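Local coordinates for protein SusD homolog (Bacteroides ovatus, PDB 4F53) that probably binds glycans, possibly mucin O-glycans, at the cell surface as a SusD-family outer membrane lipoprotein, at residues A[41-52]-A[243-254]. Numbering follows the deposited sequence.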
# COMPACT_ATOMS: atom_id res chain seq x y z
N PRO A 41 -7.26 7.07 3.46
CA PRO A 41 -7.85 8.09 4.34
C PRO A 41 -7.00 9.32 4.62
O PRO A 41 -5.80 9.24 4.83
CB PRO A 41 -8.16 7.34 5.63
CG PRO A 41 -7.49 6.00 5.50
CD PRO A 41 -7.38 5.71 4.05
N GLU A 42 -7.67 10.47 4.60
CA GLU A 42 -7.11 11.79 4.84
C GLU A 42 -7.01 12.12 6.34
O GLU A 42 -6.02 12.76 6.73
CB GLU A 42 -7.96 12.84 4.14
CG GLU A 42 -7.39 14.24 4.27
CD GLU A 42 -8.21 15.35 3.66
OE1 GLU A 42 -8.84 15.13 2.60
OE2 GLU A 42 -8.18 16.47 4.22
N GLN A 43 -8.02 11.70 7.16
CA GLN A 43 -8.05 11.96 8.59
C GLN A 43 -6.70 11.55 9.18
O GLN A 43 -6.33 10.37 9.13
CB GLN A 43 -9.23 11.22 9.25
CG GLN A 43 -9.61 11.74 10.65
CD GLN A 43 -10.64 10.86 11.35
OE1 GLN A 43 -11.19 9.93 10.77
NE2 GLN A 43 -10.91 11.11 12.62
N GLU A 44 -5.94 12.56 9.66
CA GLU A 44 -4.58 12.43 10.17
C GLU A 44 -4.44 11.43 11.31
O GLU A 44 -3.44 10.73 11.32
CB GLU A 44 -3.98 13.80 10.57
CG GLU A 44 -4.72 14.53 11.68
CD GLU A 44 -4.15 15.86 12.10
OE1 GLU A 44 -3.81 16.68 11.21
OE2 GLU A 44 -4.10 16.12 13.32
N ASN A 45 -5.42 11.33 12.22
CA ASN A 45 -5.35 10.40 13.35
C ASN A 45 -5.80 8.99 12.96
O ASN A 45 -5.84 8.10 13.81
CB ASN A 45 -6.13 10.93 14.58
CG ASN A 45 -7.56 11.34 14.31
OD1 ASN A 45 -7.84 12.22 13.49
ND2 ASN A 45 -8.49 10.79 15.07
N PHE A 46 -6.16 8.76 11.69
CA PHE A 46 -6.54 7.44 11.22
C PHE A 46 -5.45 6.98 10.27
O PHE A 46 -4.88 5.91 10.45
CB PHE A 46 -7.93 7.42 10.57
CG PHE A 46 -8.37 6.06 10.04
CD1 PHE A 46 -8.19 4.90 10.81
CD2 PHE A 46 -9.03 5.95 8.83
CE1 PHE A 46 -8.60 3.66 10.33
CE2 PHE A 46 -9.46 4.71 8.36
CZ PHE A 46 -9.24 3.57 9.12
N SER A 47 -5.10 7.87 9.32
CA SER A 47 -4.03 7.73 8.34
C SER A 47 -2.70 7.38 9.02
O SER A 47 -1.98 6.52 8.53
CB SER A 47 -3.86 9.04 7.54
OG SER A 47 -2.87 8.89 6.55
N GLN A 48 -2.39 8.06 10.13
CA GLN A 48 -1.14 7.85 10.88
C GLN A 48 -0.96 6.40 11.26
O GLN A 48 0.14 5.88 11.13
CB GLN A 48 -1.05 8.73 12.13
CG GLN A 48 0.38 8.77 12.64
CD GLN A 48 0.64 9.67 13.78
OE1 GLN A 48 -0.25 10.02 14.57
NE2 GLN A 48 1.89 10.04 13.91
N TYR A 49 -2.03 5.73 11.70
CA TYR A 49 -1.94 4.33 12.05
C TYR A 49 -1.87 3.43 10.84
O TYR A 49 -0.92 2.68 10.69
CB TYR A 49 -3.10 3.90 12.95
CG TYR A 49 -3.12 4.64 14.26
CD1 TYR A 49 -2.36 4.21 15.34
CD2 TYR A 49 -3.88 5.80 14.41
CE1 TYR A 49 -2.34 4.92 16.54
CE2 TYR A 49 -3.87 6.52 15.61
CZ TYR A 49 -3.12 6.06 16.68
OH TYR A 49 -3.10 6.76 17.86
N VAL A 50 -2.88 3.50 9.97
CA VAL A 50 -3.02 2.53 8.88
C VAL A 50 -2.03 2.73 7.75
O VAL A 50 -1.55 1.74 7.23
CB VAL A 50 -4.48 2.40 8.35
CG1 VAL A 50 -5.41 1.94 9.48
CG2 VAL A 50 -4.99 3.70 7.72
N ASP A 51 -1.72 3.98 7.39
CA ASP A 51 -0.86 4.23 6.24
C ASP A 51 0.57 4.58 6.60
O ASP A 51 1.48 4.35 5.81
CB ASP A 51 -1.46 5.35 5.38
CG ASP A 51 -2.65 4.88 4.55
OD1 ASP A 51 -2.56 3.76 3.93
OD2 ASP A 51 -3.66 5.61 4.50
N CYS A 52 0.78 5.16 7.75
CA CYS A 52 2.11 5.57 8.09
C CYS A 52 2.77 4.56 9.04
O CYS A 52 3.74 3.91 8.67
CB CYS A 52 2.11 6.98 8.67
SG CYS A 52 3.76 7.62 9.05
N ARG A 243 -6.55 11.97 -5.08
CA ARG A 243 -7.66 12.70 -4.46
C ARG A 243 -7.24 14.08 -4.01
O ARG A 243 -6.24 14.24 -3.31
CB ARG A 243 -8.24 11.91 -3.26
CG ARG A 243 -9.60 12.44 -2.80
CD ARG A 243 -10.28 11.57 -1.75
NE ARG A 243 -10.97 12.39 -0.73
CZ ARG A 243 -10.37 13.08 0.24
NH1 ARG A 243 -9.03 13.08 0.35
NH2 ARG A 243 -11.08 13.79 1.10
N LYS A 244 -8.04 15.09 -4.39
CA LYS A 244 -7.84 16.48 -3.96
C LYS A 244 -8.30 16.51 -2.51
O LYS A 244 -9.46 16.14 -2.21
CB LYS A 244 -8.59 17.47 -4.88
CG LYS A 244 -8.62 18.90 -4.35
CD LYS A 244 -9.42 19.83 -5.23
CE LYS A 244 -9.40 21.24 -4.71
NZ LYS A 244 -10.26 22.13 -5.54
N VAL A 245 -7.36 16.85 -1.60
CA VAL A 245 -7.63 16.83 -0.15
C VAL A 245 -8.78 17.79 0.20
O VAL A 245 -8.95 18.83 -0.45
CB VAL A 245 -6.37 17.09 0.73
CG1 VAL A 245 -5.29 16.05 0.45
CG2 VAL A 245 -5.83 18.52 0.59
N ALA A 246 -9.58 17.40 1.19
CA ALA A 246 -10.68 18.24 1.67
C ALA A 246 -10.13 19.32 2.58
O ALA A 246 -10.58 20.46 2.50
CB ALA A 246 -11.71 17.39 2.41
N ASP A 247 -9.12 18.99 3.40
CA ASP A 247 -8.49 19.95 4.31
C ASP A 247 -6.95 19.96 4.15
O ASP A 247 -6.40 20.99 3.78
CB ASP A 247 -8.91 19.67 5.76
CG ASP A 247 -8.48 20.78 6.69
OD1 ASP A 247 -9.13 21.85 6.67
OD2 ASP A 247 -7.46 20.62 7.38
N HIS A 248 -6.27 18.86 4.47
CA HIS A 248 -4.82 18.81 4.31
C HIS A 248 -4.30 17.40 4.11
O HIS A 248 -4.92 16.44 4.58
CB HIS A 248 -4.10 19.45 5.51
CG HIS A 248 -4.31 18.78 6.83
ND1 HIS A 248 -5.39 19.10 7.65
CD2 HIS A 248 -3.53 17.86 7.46
CE1 HIS A 248 -5.25 18.36 8.74
NE2 HIS A 248 -4.14 17.59 8.67
N ASN A 249 -3.15 17.27 3.44
CA ASN A 249 -2.46 15.99 3.26
C ASN A 249 -1.85 15.59 4.63
O ASN A 249 -1.07 16.37 5.20
CB ASN A 249 -1.39 16.06 2.17
CG ASN A 249 -0.84 14.72 1.81
OD1 ASN A 249 -0.40 13.96 2.66
ND2 ASN A 249 -0.82 14.40 0.53
N PRO A 250 -2.23 14.41 5.18
CA PRO A 250 -1.76 14.02 6.52
C PRO A 250 -0.24 13.78 6.61
O PRO A 250 0.30 13.92 7.69
CB PRO A 250 -2.54 12.73 6.81
CG PRO A 250 -2.88 12.17 5.47
CD PRO A 250 -3.16 13.39 4.62
N TRP A 251 0.43 13.45 5.49
CA TRP A 251 1.88 13.23 5.46
C TRP A 251 2.66 14.47 5.84
O TRP A 251 3.76 14.33 6.38
CB TRP A 251 2.33 12.75 4.09
CG TRP A 251 1.86 11.35 3.81
CD1 TRP A 251 0.77 10.98 3.08
CD2 TRP A 251 2.44 10.14 4.32
NE1 TRP A 251 0.64 9.61 3.09
CE2 TRP A 251 1.65 9.07 3.85
CE3 TRP A 251 3.55 9.87 5.14
CZ2 TRP A 251 1.98 7.72 4.12
CZ3 TRP A 251 3.83 8.53 5.47
CH2 TRP A 251 3.07 7.49 4.94
N GLN A 252 2.10 15.67 5.59
CA GLN A 252 2.73 16.93 5.99
C GLN A 252 2.83 16.98 7.52
O GLN A 252 3.81 17.49 8.05
CB GLN A 252 1.96 18.14 5.43
CG GLN A 252 2.65 19.48 5.75
CD GLN A 252 2.21 20.08 7.08
OE1 GLN A 252 1.21 19.70 7.72
NE2 GLN A 252 2.96 21.02 7.57
N ARG A 253 1.87 16.41 8.22
CA ARG A 253 1.88 16.32 9.68
C ARG A 253 2.93 15.30 10.13
O ARG A 253 3.81 15.64 10.91
CB ARG A 253 0.48 15.90 10.22
CG ARG A 253 -0.65 16.87 9.94
CD ARG A 253 -0.40 18.24 10.53
NE ARG A 253 -1.63 19.01 10.60
CZ ARG A 253 -1.88 20.11 9.89
NH1 ARG A 253 -0.98 20.57 9.03
NH2 ARG A 253 -3.03 20.75 10.03
N PHE A 254 2.84 14.07 9.61
CA PHE A 254 3.72 12.96 10.03
C PHE A 254 5.17 13.26 9.80
O PHE A 254 5.98 13.02 10.69
CB PHE A 254 3.37 11.62 9.35
CG PHE A 254 1.90 11.29 9.25
CD1 PHE A 254 1.01 11.69 10.24
CD2 PHE A 254 1.42 10.54 8.17
CE1 PHE A 254 -0.36 11.42 10.11
CE2 PHE A 254 0.06 10.24 8.07
CZ PHE A 254 -0.82 10.69 9.04
O HOH W 1 -5.38 15.22 7.26
O HOH W 2 -3.69 19.18 13.32
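Helix 44-52 and helix 250-254 meet at 73° with their axes 9.7 Å apart, E44 lying against P250 and Q48 against F254. In this SusD/RagB-type, TPR-like fold the contact illustrates how a buried carboxylate just ahead of a helix can gather the amides of a distant loop. E42, its chain extended from a CG anti to the backbone N (chi1 -176°), reaches into the loop 245-248. E42 OE1 takes NH1 and NH2 of R243, a salt bridge lying in the guanidinium plane, and on its syn lone pair the amide N of A246 at 2.8 Å. E42 OE2 accepts D247 N, also syn, at 2.8 Å, while H248 N approaches from above the carboxylate plane. With an alanine here, the R243 guanidinium would probably lose this partner and the amides of A246, D247 and H248 their acceptor, setting the loop free to shift. E44 makes the second polar link: E44 OE1 receives H248 NE2 at 2.7 Å, the imidazole standing steeply to the carboxylate, and forms a salt bridge with R253 NE whose hydrogen bond is weak. In the plane of the same imidazole ring, ND1 donates to D247 OD2, so both nitrogens are tied and the ring's rotation is fixed. Between the helices, F254 is a knob among E44, S47, Q48 and C52; Q48 lays its CG over one ring face, its amide nearly parallel to the ring, and sends NE2 on to D260. C52 SG lies obliquely to the W251 ring, 3.7 Å from W251 CZ3.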